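Local coordinates for peptidoglycan synthetase penicillin-binding protein 3 (Bifidobacterium adolescentis, PDB 4YE5), which probably binds penicillin and, as a member of the transpeptidase family, is likely to cross-link peptidoglycan strands at the cell membrane, at residues W225-V230 / A245-V250; L256-S261 / N407-T412; V315-Q320 / T394-L399; V291-G296 / V345-A350. All coordinates share one frame; numbering follows the deposited sequence.

Overall arrangement
Contacts 1 and 2 share one antiparallel sheet: contact 1 sets strand 242-249 against helix 221-238 on one face, and contact 2 sets the neighbouring strand 255-260 against helix 408-419 on the other. They lie about 8 Å apart, centre to centre, and both are buried. Contact 4, also buried, joins helices 290-299 and 344-350, its centre about 25 Å from that of contact 2. It adjoins contact 3, where Leu399 CD1 packs 3.4 Å from Met347 O, but contact 3 reaches out to a surface hairpin. Chemistry differs with place: small methyls in contact 1, leucine, valine and methionine in contact 2, two methionines in contact 4 (all methionines modelled as selenomethionine), and in contact 3 a valine against an amide plus a distant pair of opposite charges.

Contact 1: residues W225-V230 / A245-V250; sequences WYTEKV and AMVQDV
Helix 225-230 comes nearest strand 245-249 at Thr227 and Ala245, whose CA atoms lie 7.1 Å apart, a spacing that small side chains can bridge. The bridge is methyl to methyl: Thr227 CG2 sits 3.6 Å from Ala245 CB. The other branch of the threonine comes up to Val247, with Thr227 OG1 4.2 Å from Val247 CG2, but that is only a loose packing approach. The polar end of Thr227 is satisfied inside its own helix. With chi1 at -60°, OG1 stands beside the backbone N and turns back to bond Val223 O one turn earlier, while CG2 is left to face the strand. Strand 242-249 lies between 255-260 and 517-524 in the five-stranded antiparallel sheet of the transpeptidase fold, and helices 221-238 and 535-549 cover this face of it together. Thr227 also touches Ala257 and Ala259 of the neighbouring strand and Ile542 of the second helix. Val247 meets Ile542 and Leu546 there. In the alternation of the strand, Ala245 and Val247 point toward helix 225-230, and the selenomethionine Met246 between them points away, reaching Met409 and Thr412 of helix 408-419 on the opposite face of the sheet.

Contact 2: residues L256-S261 / N407-T412; sequences LALADS and NVMQLT
Apolar contact joins the two segments, and it runs through one methyl: Leu258 CD1 lies 4.0 Å from Val408 CG1 and 4.4 Å from SE of the selenomethionine Met409. The leucine holds CG anti to its own N (chi1 -178°), which carries the branch off the strand toward the first turn of the helix, where it slides past Val408 in the opposite direction. Strand 255-260 is an edge strand of the five-stranded sheet, with a classic beta bulge where Leu256 and Ala257 both face Val247; beyond it, Leu258 N bonds Gln224 OE1 of helix 221-238. Hydrogen bonding belongs to the helix itself. Asn407 and Gln410 form a capping box: Gln410 N donates to Asn407 OD1 at 2.9 Å, nearly in line with the amide C=O, and Asn407 N donates to Gln410 OE1 at 3.0 Å. In the first turn, Val408 O takes both N and, at 2.8 Å, OG1 of Thr412, one turn later, from opposite faces of its carbonyl plane. Thr412 OG1 also bonds Thr520 OG1. The helix start thus pairs its polar groups away from Leu258, and the contact between the two segments is one of van der Waals packing, with no hydrogen bond across it.

Contact 3: residues V315-Q320 / T394-L399; sequences VTVEGQ and TRNTVL
Val317 and Asn396 make the more enclosed side of this contact, with Val317 CG1 4.4 Å from Asn396 ND2. The amide is fixed at both ends by other partners: ND2 bonds Tyr322 OH and OD1 takes Arg359 NH1. Together the two bonds restrict the rotation of the amide beside the valine. Val317 also touches Val348 of helix 344-350, which gives the hairpin apolar backing. The hairpin itself pairs strands 314-317 and 320-323 through a type I' beta turn from Val317 to Gln320, closed by two backbone bonds of 2.7 Å, Val317 N to Gln320 O and Gln320 N to Val317 O. Its corner residues, Glu318 and Gly319, both have positive phi and stand at the surface. There the contact is loose. Glu318 OE2 is 4.3 Å from Arg395 NH2, too long for a salt bridge, with the oxygen displaced from the guanidinium plane, so any attraction is probably just a general one between opposite charges. Each group has a firmer partner: Glu318 OE1 forms a salt bridge to Arg392 NE, and Arg395 NE bonds Asn356 OD1.

Contact 4: residues V291-G296 / V345-A350; sequences VLAMSG and VGMVIA
Val291 O, in the helix that carries Ala293 and Met294 to Met347, is gripped twice by one residue: Ser295 OG donates to it at 2.8 Å and Ser295 N at 3.1 Å, from opposite faces of the carbonyl plane. This turns the serine hydroxyl back into its own helix. An SxxK-like sequence, Ser287 to Lys290, resembling the motif of penicillin-binding proteins, leads into helix 290-299, and the side chain of Met347 also touches residues of that sequence, so the contact lies probably just behind the active site of the transpeptidase fold. Across it, Met347, a selenomethionine, does most of the work. Its chain bends at chi2 (-60°) and again at chi3, curling its end toward the first helix. Met294, selenomethionine as well, extends from its backbone with CG anti to N and bends only at the last torsion; the two side chains cross at about a right angle, with Met294 CE 3.6 Å from Met347 SE. Met294 also touches Leu335 and Leu339 of helix 335-340 and Met461 of helix 455-470, and Ile338 touches Met347. The terminal methyl of Met347 ends against Ala293 and the backbone of Met294, its CE 3.7 Å from Ala293 CB and 3.9 Å from Met294 N.

Contact 1: residues W225-V230 / A245-V250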
loop_
_atom_site.group_PDB
_atom_site.type_symbol
_atom_site.label_atom_id
_atom_site.label_comp_id
_atom_site.label_asym_id
_atom_site.label_seq_id
_atom_site.Cartn_x
_atom_site.Cartn_y
_atom_site.Cartn_z
ATOM N N TRP A 225 -12.697 3.678 -1.835
ATOM C CA TRP A 225 -13.987 2.989 -1.858
ATOM C C TRP A 225 -14.626 3.085 -3.233
ATOM O O TRP A 225 -15.110 2.080 -3.757
ATOM C CB TRP A 225 -14.963 3.535 -0.806
ATOM C CG TRP A 225 -16.252 2.745 -0.758
ATOM C CD1 TRP A 225 -16.525 1.664 0.044
ATOM C CD2 TRP A 225 -17.432 2.961 -1.551
ATOM N NE1 TRP A 225 -17.796 1.204 -0.202
ATOM C CE2 TRP A 225 -18.371 1.975 -1.180
ATOM C CE3 TRP A 225 -17.781 3.883 -2.547
ATOM C CZ2 TRP A 225 -19.635 1.888 -1.769
ATOM C CZ3 TRP A 225 -19.041 3.793 -3.131
ATOM C CH2 TRP A 225 -19.948 2.803 -2.740
ATOM N N TYR A 226 -14.634 4.280 -3.823
ATOM C CA TYR A 226 -15.275 4.420 -5.142
ATOM C C TYR A 226 -14.523 3.637 -6.224
ATOM O O TYR A 226 -15.117 3.059 -7.143
ATOM C CB TYR A 226 -15.441 5.887 -5.544
ATOM C CG TYR A 226 -16.405 6.067 -6.704
ATOM C CD1 TYR A 226 -17.788 6.076 -6.499
ATOM C CD2 TYR A 226 -15.937 6.215 -7.985
ATOM C CE1 TYR A 226 -18.671 6.225 -7.569
ATOM C CE2 TYR A 226 -16.807 6.344 -9.068
ATOM C CZ TYR A 226 -18.169 6.362 -8.855
ATOM O OH TYR A 226 -19.022 6.512 -9.936
ATOM N N THR A 227 -13.196 3.620 -6.124
ATOM C CA THR A 227 -12.411 2.909 -7.117
ATOM C C THR A 227 -12.684 1.398 -7.028
ATOM O O THR A 227 -12.836 0.727 -8.055
ATOM C CB THR A 227 -10.911 3.203 -6.938
ATOM O OG1 THR A 227 -10.695 4.617 -7.086
ATOM C CG2 THR A 227 -10.104 2.460 -7.989
ATOM N N GLU A 228 -12.769 0.876 -5.805
ATOM C CA GLU A 228 -13.104 -0.539 -5.619
ATOM C C GLU A 228 -14.516 -0.838 -6.126
ATOM O O GLU A 228 -14.758 -1.883 -6.732
ATOM C CB GLU A 228 -12.936 -0.963 -4.150
ATOM C CG GLU A 228 -11.460 -1.031 -3.747
ATOM C CD GLU A 228 -11.236 -1.426 -2.284
ATOM O OE1 GLU A 228 -12.217 -1.729 -1.589
ATOM O OE2 GLU A 228 -10.059 -1.461 -1.861
ATOM N N LYS A 229 -15.428 0.099 -5.899
ATOM C CA LYS A 229 -16.795 -0.009 -6.399
ATOM C C LYS A 229 -16.832 -0.023 -7.951
ATOM O O LYS A 229 -17.548 -0.819 -8.570
ATOM C CB LYS A 229 -17.644 1.150 -5.853
ATOM C CG LYS A 229 -19.136 1.068 -6.234
ATOM C CD LYS A 229 -19.803 -0.120 -5.547
ATOM C CE LYS A 229 -21.273 -0.260 -5.959
ATOM N NZ LYS A 229 -21.872 -1.461 -5.320
ATOM N N VAL A 230 -16.054 0.853 -8.578
ATOM C CA VAL A 230 -15.978 0.859 -10.037
ATOM C C VAL A 230 -15.428 -0.469 -10.549
ATOM O O VAL A 230 -15.921 -1.032 -11.527
ATOM C CB VAL A 230 -15.099 2.010 -10.555
ATOM C CG1 VAL A 230 -14.745 1.796 -12.023
ATOM C CG2 VAL A 230 -15.834 3.338 -10.357
ATOM N N ALA A 245 -6.602 -0.872 -10.307
ATOM C CA ALA A 245 -6.684 0.544 -10.647
ATOM C C ALA A 245 -5.879 1.322 -9.645
ATOM O O ALA A 245 -5.770 0.921 -8.474
ATOM C CB ALA A 245 -8.135 1.033 -10.597
HETATM N N MSE A 246 -5.342 2.449 -10.088
HETATM C CA MSE A 246 -4.532 3.298 -9.224
HETATM C C MSE A 246 -4.818 4.749 -9.532
HETATM O O MSE A 246 -5.004 5.107 -10.698
HETATM C CB MSE A 246 -3.045 3.020 -9.480
HETATM C CG MSE A 246 -2.127 3.873 -8.664
HETATM SE SE MSE A 246 -0.334 3.258 -9.028
HETATM C CE MSE A 246 0.576 4.283 -7.714
ATOM N N VAL A 247 -4.857 5.587 -8.497
ATOM C CA VAL A 247 -4.994 7.023 -8.692
ATOM C C VAL A 247 -3.812 7.717 -8.021
ATOM O O VAL A 247 -3.567 7.514 -6.826
ATOM C CB VAL A 247 -6.314 7.578 -8.070
ATOM C CG1 VAL A 247 -6.352 9.113 -8.216
ATOM C CG2 VAL A 247 -7.544 6.940 -8.717
ATOM N N GLN A 248 -3.077 8.527 -8.774
ATOM C CA GLN A 248 -1.920 9.235 -8.234
ATOM C C GLN A 248 -2.052 10.757 -8.397
ATOM O O GLN A 248 -2.487 11.236 -9.448
ATOM C CB GLN A 248 -0.639 8.744 -8.952
ATOM C CG GLN A 248 0.647 9.461 -8.528
ATOM C CD GLN A 248 1.885 8.746 -9.014
ATOM O OE1 GLN A 248 1.940 7.518 -9.012
ATOM N NE2 GLN A 248 2.878 9.504 -9.444
ATOM N N ASP A 249 -1.700 11.505 -7.354
ATOM C CA ASP A 249 -1.646 12.972 -7.428
ATOM C C ASP A 249 -0.419 13.423 -8.213
ATOM O O ASP A 249 0.715 13.140 -7.812
ATOM C CB ASP A 249 -1.552 13.590 -6.036
ATOM C CG ASP A 249 -1.462 15.114 -6.093
ATOM O OD1 ASP A 249 -2.496 15.757 -6.370
ATOM O OD2 ASP A 249 -0.365 15.663 -5.875
ATOM N N VAL A 250 -0.643 14.146 -9.309
ATOM C CA VAL A 250 0.432 14.509 -10.229
ATOM C C VAL A 250 1.576 15.261 -9.569
ATOM O O VAL A 250 2.739 14.910 -9.740
ATOM C CB VAL A 250 -0.104 15.333 -11.422
ATOM C CG1 VAL A 250 1.044 15.978 -12.216
ATOM C CG2 VAL A 250 -0.923 14.436 -12.337
#

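Contact 2: residues L256-S261 / N407-T412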
loop_
_atom_site.group_PDB
_atom_site.type_symbol
_atom_site.label_atom_id
_atom_site.label_comp_id
_atom_site.label_asym_id
_atom_site.label_seq_id
_atom_site.Cartn_x
_atom_site.Cartn_y
_atom_site.Cartn_z
ATOM N N LEU A 256 -3.495 8.096 -3.981
ATOM C CA LEU A 256 -4.796 8.345 -3.368
ATOM C C LEU A 256 -5.662 7.104 -3.334
ATOM O O LEU A 256 -6.599 7.030 -2.530
ATOM C CB LEU A 256 -5.539 9.424 -4.151
ATOM C CG LEU A 256 -5.387 10.882 -3.706
ATOM C CD1 LEU A 256 -4.093 11.181 -2.958
ATOM C CD2 LEU A 256 -5.465 11.729 -4.931
ATOM N N ALA A 257 -5.386 6.163 -4.242
ATOM C CA ALA A 257 -6.064 4.867 -4.261
ATOM C C ALA A 257 -5.202 3.847 -4.974
ATOM O O ALA A 257 -4.526 4.170 -5.954
ATOM C CB ALA A 257 -7.459 4.954 -4.947
ATOM N N LEU A 258 -5.251 2.606 -4.490
ATOM C CA LEU A 258 -4.541 1.497 -5.117
ATOM C C LEU A 258 -5.397 0.278 -4.876
ATOM O O LEU A 258 -5.450 -0.240 -3.751
ATOM C CB LEU A 258 -3.156 1.314 -4.488
ATOM C CG LEU A 258 -2.236 0.219 -5.050
ATOM C CD1 LEU A 258 -2.030 0.435 -6.573
ATOM C CD2 LEU A 258 -0.877 0.223 -4.328
ATOM N N ALA A 259 -6.080 -0.174 -5.918
ATOM C CA ALA A 259 -7.244 -1.042 -5.726
ATOM C C ALA A 259 -7.231 -2.247 -6.644
ATOM O O ALA A 259 -6.653 -2.198 -7.736
ATOM C CB ALA A 259 -8.524 -0.229 -5.966
ATOM N N ASP A 260 -7.853 -3.336 -6.194
ATOM C CA ASP A 260 -8.039 -4.495 -7.053
ATOM C C ASP A 260 -9.482 -4.994 -6.921
ATOM O O ASP A 260 -10.223 -4.544 -6.045
ATOM C CB ASP A 260 -7.027 -5.605 -6.745
ATOM C CG ASP A 260 -7.129 -6.125 -5.310
ATOM O OD1 ASP A 260 -8.237 -6.508 -4.868
ATOM O OD2 ASP A 260 -6.094 -6.120 -4.613
ATOM N N SER A 261 -9.881 -5.880 -7.825
ATOM C CA SER A 261 -11.252 -6.389 -7.864
ATOM C C SER A 261 -11.486 -7.541 -6.891
ATOM O O SER A 261 -12.593 -8.069 -6.818
ATOM C CB SER A 261 -11.570 -6.899 -9.280
ATOM O OG SER A 261 -10.562 -7.823 -9.652
ATOM N N ASN A 407 4.844 -3.093 -13.105
ATOM C CA ASN A 407 3.621 -3.161 -12.305
ATOM C C ASN A 407 2.838 -1.874 -12.490
ATOM O O ASN A 407 3.319 -0.934 -13.150
ATOM C CB ASN A 407 3.887 -3.484 -10.821
ATOM C CG ASN A 407 4.876 -2.546 -10.186
ATOM O OD1 ASN A 407 4.753 -1.321 -10.291
ATOM N ND2 ASN A 407 5.886 -3.113 -9.530
ATOM N N VAL A 408 1.631 -1.822 -11.938
ATOM C CA VAL A 408 0.795 -0.658 -12.156
ATOM C C VAL A 408 1.396 0.624 -11.570
ATOM O O VAL A 408 1.194 1.714 -12.125
ATOM C CB VAL A 408 -0.685 -0.903 -11.681
ATOM C CG1 VAL A 408 -0.803 -0.878 -10.158
ATOM C CG2 VAL A 408 -1.635 0.136 -12.310
HETATM N N MSE A 409 2.156 0.511 -10.473
HETATM C CA MSE A 409 2.745 1.697 -9.846
HETATM C C MSE A 409 3.844 2.293 -10.737
HETATM O O MSE A 409 3.972 3.515 -10.880
HETATM C CB MSE A 409 3.329 1.378 -8.456
HETATM C CG MSE A 409 2.307 0.919 -7.417
HETATM SE SE MSE A 409 1.969 -1.004 -7.504
HETATM C CE MSE A 409 3.617 -1.703 -6.693
ATOM N N GLN A 410 4.669 1.422 -11.304
ATOM C CA GLN A 410 5.739 1.864 -12.197
ATOM C C GLN A 410 5.170 2.500 -13.472
ATOM O O GLN A 410 5.650 3.535 -13.933
ATOM C CB GLN A 410 6.604 0.672 -12.592
ATOM C CG GLN A 410 7.461 0.132 -11.455
ATOM C CD GLN A 410 8.168 -1.137 -11.865
ATOM O OE1 GLN A 410 7.579 -1.970 -12.559
ATOM N NE2 GLN A 410 9.436 -1.291 -11.461
ATOM N N LEU A 411 4.148 1.878 -14.042
ATOM C CA LEU A 411 3.538 2.416 -15.254
ATOM C C LEU A 411 2.946 3.802 -14.968
ATOM O O LEU A 411 3.102 4.743 -15.739
ATOM C CB LEU A 411 2.433 1.469 -15.736
ATOM C CG LEU A 411 1.772 1.874 -17.053
ATOM C CD1 LEU A 411 2.838 2.057 -18.097
ATOM C CD2 LEU A 411 0.761 0.809 -17.480
ATOM N N THR A 412 2.287 3.916 -13.824
ATOM C CA THR A 412 1.596 5.124 -13.451
ATOM C C THR A 412 2.611 6.236 -13.168
ATOM O O THR A 412 2.408 7.372 -13.573
ATOM C CB THR A 412 0.691 4.874 -12.235
ATOM O OG1 THR A 412 -0.358 3.971 -12.618
ATOM C CG2 THR A 412 0.055 6.167 -11.742
#

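Contact 3: residues V315-Q320 / T394-L399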
loop_
_atom_site.group_PDB
_atom_site.type_symbol
_atom_site.label_atom_id
_atom_site.label_comp_id
_atom_site.label_asym_id
_atom_site.label_seq_id
_atom_site.Cartn_x
_atom_site.Cartn_y
_atom_site.Cartn_z
ATOM N N VAL A 315 6.833 -3.606 -41.888
ATOM C CA VAL A 315 8.188 -3.244 -42.260
ATOM C C VAL A 315 9.130 -4.371 -41.865
ATOM O O VAL A 315 8.940 -5.028 -40.841
ATOM C CB VAL A 315 8.630 -1.887 -41.653
ATOM C CG1 VAL A 315 8.768 -1.980 -40.149
ATOM C CG2 VAL A 315 9.941 -1.416 -42.292
ATOM N N THR A 316 10.126 -4.615 -42.707
ATOM C CA THR A 316 11.100 -5.653 -42.434
ATOM C C THR A 316 12.478 -5.046 -42.194
ATOM O O THR A 316 12.989 -4.292 -43.013
ATOM C CB THR A 316 11.149 -6.680 -43.574
ATOM O OG1 THR A 316 9.849 -7.263 -43.731
ATOM C CG2 THR A 316 12.149 -7.775 -43.253
ATOM N N VAL A 317 13.065 -5.363 -41.050
ATOM C CA VAL A 317 14.366 -4.824 -40.699
ATOM C C VAL A 317 15.257 -5.958 -40.232
ATOM O O VAL A 317 14.871 -6.732 -39.355
ATOM C CB VAL A 317 14.249 -3.771 -39.578
ATOM C CG1 VAL A 317 15.594 -3.553 -38.903
ATOM C CG2 VAL A 317 13.707 -2.467 -40.135
ATOM N N GLU A 318 16.439 -6.063 -40.832
ATOM C CA GLU A 318 17.393 -7.117 -40.487
ATOM C C GLU A 318 16.746 -8.499 -40.405
ATOM O O GLU A 318 16.933 -9.222 -39.425
ATOM C CB GLU A 318 18.068 -6.802 -39.156
ATOM C CG GLU A 318 18.813 -5.486 -39.140
ATOM C CD GLU A 318 19.493 -5.243 -37.811
ATOM O OE1 GLU A 318 20.118 -6.191 -37.283
ATOM O OE2 GLU A 318 19.390 -4.113 -37.287
ATOM N N GLY A 319 15.963 -8.844 -41.423
ATOM C CA GLY A 319 15.293 -10.131 -41.472
ATOM C C GLY A 319 14.101 -10.268 -40.541
ATOM O O GLY A 319 13.481 -11.328 -40.472
ATOM N N GLN A 320 13.768 -9.205 -39.818
ATOM C CA GLN A 320 12.634 -9.261 -38.900
ATOM C C GLN A 320 11.464 -8.443 -39.429
ATOM O O GLN A 320 11.646 -7.309 -39.869
ATOM C CB GLN A 320 13.034 -8.764 -37.506
ATOM C CG GLN A 320 14.065 -9.634 -36.813
ATOM C CD GLN A 320 13.589 -11.064 -36.628
ATOM O OE1 GLN A 320 12.436 -11.306 -36.255
ATOM N NE2 GLN A 320 14.474 -12.019 -36.894
ATOM N N THR A 394 14.003 -8.070 -30.199
ATOM C CA THR A 394 13.605 -7.446 -28.940
ATOM C C THR A 394 14.126 -6.015 -28.820
ATOM O O THR A 394 13.549 -5.216 -28.101
ATOM C CB THR A 394 14.051 -8.267 -27.712
ATOM O OG1 THR A 394 15.485 -8.321 -27.663
ATOM C CG2 THR A 394 13.485 -9.695 -27.783
ATOM N N ARG A 395 15.209 -5.687 -29.529
ATOM C CA ARG A 395 15.704 -4.307 -29.528
ATOM C C ARG A 395 14.652 -3.378 -30.134
ATOM O O ARG A 395 14.636 -2.181 -29.853
ATOM C CB ARG A 395 17.035 -4.180 -30.293
ATOM C CG ARG A 395 16.888 -4.284 -31.807
ATOM C CD ARG A 395 18.203 -4.039 -32.537
ATOM N NE ARG A 395 18.763 -2.711 -32.279
ATOM C CZ ARG A 395 18.550 -1.641 -33.040
ATOM N NH1 ARG A 395 19.111 -0.477 -32.727
ATOM N NH2 ARG A 395 17.778 -1.731 -34.116
ATOM N N ASN A 396 13.763 -3.940 -30.954
ATOM C CA ASN A 396 12.680 -3.165 -31.572
ATOM C C ASN A 396 11.345 -3.218 -30.833
ATOM O O ASN A 396 10.659 -2.195 -30.678
ATOM C CB ASN A 396 12.506 -3.587 -33.034
ATOM C CG ASN A 396 13.535 -2.949 -33.934
ATOM O OD1 ASN A 396 13.746 -1.734 -33.876
ATOM N ND2 ASN A 396 14.207 -3.761 -34.756
ATOM N N THR A 397 10.971 -4.402 -30.358
ATOM C CA THR A 397 9.730 -4.546 -29.587
ATOM C C THR A 397 9.760 -3.700 -28.309
ATOM O O THR A 397 8.718 -3.282 -27.802
ATOM C CB THR A 397 9.442 -6.020 -29.210
ATOM O OG1 THR A 397 10.489 -6.513 -28.372
ATOM C CG2 THR A 397 9.347 -6.907 -30.466
ATOM N N VAL A 398 10.955 -3.424 -27.797
ATOM C CA VAL A 398 11.072 -2.593 -26.595
ATOM C C VAL A 398 10.529 -1.176 -26.864
ATOM O O VAL A 398 10.113 -0.474 -25.939
ATOM C CB VAL A 398 12.538 -2.539 -26.083
ATOM C CG1 VAL A 398 13.330 -1.464 -26.801
ATOM C CG2 VAL A 398 12.573 -2.299 -24.583
ATOM N N LEU A 399 10.515 -0.772 -28.135
ATOM C CA LEU A 399 9.987 0.539 -28.526
ATOM C C LEU A 399 8.490 0.618 -28.315
ATOM O O LEU A 399 7.948 1.704 -28.117
ATOM C CB LEU A 399 10.275 0.841 -30.003
ATOM C CG LEU A 399 11.734 0.935 -30.451
ATOM C CD1 LEU A 399 11.787 1.233 -31.954
ATOM C CD2 LEU A 399 12.495 2.005 -29.637
#

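Contact 4: residues V291-G296 / V345-A350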
loop_
_atom_site.group_PDB
_atom_site.type_symbol
_atom_site.label_atom_id
_atom_site.label_comp_id
_atom_site.label_asym_id
_atom_site.label_seq_id
_atom_site.Cartn_x
_atom_site.Cartn_y
_atom_site.Cartn_z
ATOM N N VAL A 291 5.015 5.794 -25.158
ATOM C CA VAL A 291 5.219 7.124 -24.565
ATOM C C VAL A 291 6.662 7.290 -24.111
ATOM O O VAL A 291 7.276 8.340 -24.325
ATOM C CB VAL A 291 4.252 7.397 -23.399
ATOM C CG1 VAL A 291 4.618 8.715 -22.681
ATOM C CG2 VAL A 291 2.819 7.480 -23.955
ATOM N N LEU A 292 7.209 6.238 -23.510
ATOM C CA LEU A 292 8.579 6.291 -22.987
ATOM C C LEU A 292 9.615 6.370 -24.098
ATOM O O LEU A 292 10.554 7.180 -24.030
ATOM C CB LEU A 292 8.895 5.075 -22.106
ATOM C CG LEU A 292 7.864 4.600 -21.070
ATOM C CD1 LEU A 292 8.553 3.729 -20.035
ATOM C CD2 LEU A 292 7.146 5.745 -20.416
ATOM N N ALA A 293 9.471 5.526 -25.117
ATOM C CA ALA A 293 10.480 5.493 -26.191
ATOM C C ALA A 293 10.470 6.774 -27.023
ATOM O O ALA A 293 11.530 7.294 -27.414
ATOM C CB ALA A 293 10.284 4.268 -27.106
HETATM N N MSE A 294 9.273 7.274 -27.300
HETATM C CA MSE A 294 9.105 8.490 -28.110
HETATM C C MSE A 294 9.605 9.723 -27.384
HETATM O O MSE A 294 10.192 10.623 -27.993
HETATM C CB MSE A 294 7.631 8.710 -28.484
HETATM C CG MSE A 294 7.414 9.884 -29.451
HETATM SE SE MSE A 294 5.561 10.109 -30.041
HETATM C CE MSE A 294 5.392 8.457 -31.044
ATOM N N SER A 295 9.335 9.786 -26.083
ATOM C CA SER A 295 9.896 10.846 -25.266
ATOM C C SER A 295 11.414 10.894 -25.459
ATOM O O SER A 295 12.007 11.986 -25.592
ATOM C CB SER A 295 9.553 10.643 -23.785
ATOM O OG SER A 295 8.168 10.857 -23.568
ATOM N N GLY A 296 12.033 9.713 -25.485
ATOM C CA GLY A 296 13.470 9.590 -25.716
ATOM C C GLY A 296 13.884 10.145 -27.084
ATOM O O GLY A 296 14.876 10.874 -27.199
ATOM N N VAL A 345 4.821 -0.243 -36.325
ATOM C CA VAL A 345 5.612 -0.092 -37.534
ATOM C C VAL A 345 6.197 1.323 -37.569
ATOM O O VAL A 345 7.390 1.498 -37.789
ATOM C CB VAL A 345 4.788 -0.393 -38.806
ATOM C CG1 VAL A 345 5.572 0.004 -40.059
ATOM C CG2 VAL A 345 4.397 -1.887 -38.856
ATOM N N GLY A 346 5.365 2.325 -37.308
ATOM C CA GLY A 346 5.847 3.694 -37.213
ATOM C C GLY A 346 6.972 3.877 -36.199
ATOM O O GLY A 346 7.928 4.613 -36.454
HETATM N N MSE A 347 6.868 3.203 -35.060
HETATM C CA MSE A 347 7.885 3.313 -34.016
HETATM C C MSE A 347 9.211 2.725 -34.486
HETATM O O MSE A 347 10.279 3.273 -34.227
HETATM C CB MSE A 347 7.441 2.611 -32.728
HETATM C CG MSE A 347 6.307 3.298 -31.969
HETATM SE SE MSE A 347 6.770 5.105 -31.409
HETATM C CE MSE A 347 7.970 4.751 -29.913
ATOM N N VAL A 348 9.141 1.590 -35.165
ATOM C CA VAL A 348 10.348 0.979 -35.729
ATOM C C VAL A 348 11.019 1.892 -36.745
ATOM O O VAL A 348 12.237 2.075 -36.719
ATOM C CB VAL A 348 10.030 -0.380 -36.367
ATOM C CG1 VAL A 348 11.197 -0.865 -37.254
ATOM C CG2 VAL A 348 9.671 -1.383 -35.266
ATOM N N ILE A 349 10.224 2.470 -37.636
ATOM C CA ILE A 349 10.765 3.406 -38.609
ATOM C C ILE A 349 11.344 4.650 -37.928
ATOM O O ILE A 349 12.484 5.027 -38.187
ATOM C CB ILE A 349 9.708 3.824 -39.649
ATOM C CG1 ILE A 349 9.281 2.602 -40.465
ATOM C CG2 ILE A 349 10.278 4.920 -40.570
ATOM C CD1 ILE A 349 8.171 2.858 -41.457
ATOM N N ALA A 350 10.565 5.269 -37.043
ATOM C CA ALA A 350 11.007 6.482 -36.356
ATOM C C ALA A 350 12.262 6.253 -35.514
ATOM O O ALA A 350 13.107 7.129 -35.408
ATOM C CB ALA A 350 9.883 7.041 -35.469
#